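Side-chain contact in protein CLPV1 (Pseudomonas aeruginosa, PDB 4UQW), which probably helps disassemble the contracted TssB-TssC sheath of the type VI secretion system as a ClpV-class ATPase, represented here by its N domain: residues Leu124-Pro127 / Ser128-His131. Residues are numbered along the deposited sequence; the frame is centred on the assembly and turned at random.
Sequences LKTP and SLRH
Arg130 reaches back over the start of its own helix to Leu124, and Thr126 packs beside Leu129, in a local contact at the turn between helix 116-124 and helix 127-136. Arg130 CG lies anti to the backbone N (chi1 176°), and the chain then bends at chi3. The bend brings the guanidinium to Leu124 O, which lies at its edge and in plane. The direct bond from Arg130 NE to Leu124 O is weak, at 3.5 Å. A water makes the firmer link: it donates to Leu124 O at 2.7 Å and accepts from Arg130 NH2 at 2.9 Å. The last carbonyl of one helix is thus tied to a side chain in the first turn of the next. Arg130 NH2 also lies 4.0 Å from Pro127 CB, so the proline ring borders the guanidinium.

The turn is a short loop joining two helices of the mainly helical Clp N domain. Thr126 is the N-cap residue and Pro127 opens the helix. The Thr126 side chain does not cap; its OG1 bonds back to Gly122 O in the preceding helix. Arg130 N donates to Thr126 O at 2.9 Å, and His131 N donates to Pro127 O in the first helical turn.

The Thr126 side chain runs alongside that of Leu129, in the same direction. Thr126 CB meets Leu129 CD1 at 3.9 Å, and Thr126 CG2 meets Leu129 CG at the same distance. Both side chains touch helix 92-108, whereas Leu124 packs on Val145 and Leu148 of helix 145-150.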
loop_
_atom_site.group_PDB
_atom_site.type_symbol
_atom_site.label_atom_id
_atom_site.label_comp_id
_atom_site.label_asym_id
_atom_site.label_seq_id
_atom_site.Cartn_x
_atom_site.Cartn_y
_atom_site.Cartn_z
ATOM N N LEU A 124 -0.605 -5.809 -7.687
ATOM C CA LEU A 124 -0.145 -7.020 -8.367
ATOM C C LEU A 124 -0.635 -7.117 -9.793
ATOM O O LEU A 124 0.026 -7.730 -10.650
ATOM C CB LEU A 124 -0.580 -8.295 -7.601
ATOM C CG LEU A 124 0.070 -8.453 -6.217
ATOM C CD1 LEU A 124 -0.603 -9.590 -5.426
ATOM C CD2 LEU A 124 1.593 -8.645 -6.352
ATOM N N LYS A 125 -1.781 -6.510 -10.073
ATOM C CA LYS A 125 -2.341 -6.531 -11.421
ATOM C C LYS A 125 -1.822 -5.472 -12.361
ATOM O O LYS A 125 -2.235 -5.442 -13.521
ATOM C CB LYS A 125 -3.847 -6.407 -11.335
ATOM C CG LYS A 125 -4.537 -7.584 -10.696
ATOM C CD LYS A 125 -4.441 -8.860 -11.541
ATOM C CE LYS A 125 -5.295 -8.786 -12.829
ATOM N NZ LYS A 125 -5.204 -10.116 -13.558
ATOM N N THR A 126 -0.910 -4.626 -11.905
ATOM C CA THR A 126 -0.376 -3.543 -12.734
ATOM C C THR A 126 1.136 -3.765 -12.825
ATOM O O THR A 126 1.771 -3.595 -11.819
ATOM C CB THR A 126 -0.666 -2.196 -12.088
ATOM O OG1 THR A 126 -2.087 -2.089 -11.815
ATOM C CG2 THR A 126 -0.182 -1.014 -12.987
ATOM N N PRO A 127 1.683 -4.094 -13.991
ATOM C CA PRO A 127 3.095 -4.507 -13.990
ATOM C C PRO A 127 4.091 -3.509 -13.401
ATOM O O PRO A 127 5.015 -3.925 -12.667
ATOM C CB PRO A 127 3.360 -4.726 -15.469
ATOM C CG PRO A 127 2.013 -5.246 -15.964
ATOM C CD PRO A 127 0.976 -4.442 -15.232
ATOM N N SER A 128 3.911 -2.223 -13.676
ATOM C CA SER A 128 4.854 -1.232 -13.106
ATOM C C SER A 128 4.782 -1.158 -11.580
ATOM O O SER A 128 5.830 -0.982 -10.891
ATOM C CB SER A 128 4.585 0.142 -13.694
ATOM O OG SER A 128 3.256 0.520 -13.400
ATOM N N LEU A 129 3.586 -1.310 -11.001
ATOM C CA LEU A 129 3.441 -1.289 -9.540
ATOM C C LEU A 129 3.949 -2.577 -8.940
ATOM O O LEU A 129 4.614 -2.536 -7.908
ATOM C CB LEU A 129 1.949 -1.071 -9.132
ATOM C CG LEU A 129 1.393 0.236 -9.669
ATOM C CD1 LEU A 129 -0.060 0.316 -9.201
ATOM C CD2 LEU A 129 2.169 1.473 -9.148
ATOM N N ARG A 130 3.718 -3.701 -9.611
ATOM C CA ARG A 130 4.207 -4.964 -9.065
ATOM C C ARG A 130 5.749 -4.966 -9.063
ATOM O O ARG A 130 6.357 -5.459 -8.101
ATOM C CB ARG A 130 3.649 -6.144 -9.868
ATOM C CG ARG A 130 4.221 -7.489 -9.370
ATOM C CD ARG A 130 3.668 -8.684 -10.099
ATOM N NE ARG A 130 3.324 -8.395 -11.486
ATOM C CZ ARG A 130 4.135 -8.562 -12.528
ATOM N NH1 ARG A 130 5.372 -9.015 -12.344
ATOM N NH2 ARG A 130 3.700 -8.280 -13.756
ATOM N N HIS A 131 6.347 -4.347 -10.074
ATOM C CA HIS A 131 7.810 -4.295 -10.138
ATOM C C HIS A 131 8.341 -3.409 -9.030
ATOM O O HIS A 131 9.392 -3.724 -8.387
ATOM C CB HIS A 131 8.245 -3.809 -11.544
ATOM C CG HIS A 131 9.712 -3.599 -11.707
ATOM N ND1 HIS A 131 10.604 -4.641 -11.826
ATOM C CD2 HIS A 131 10.441 -2.459 -11.788
ATOM C CE1 HIS A 131 11.825 -4.151 -11.968
ATOM N NE2 HIS A 131 11.752 -2.830 -11.947
HETATM O O HOH W 1 1.100 -7.248 -13.119
#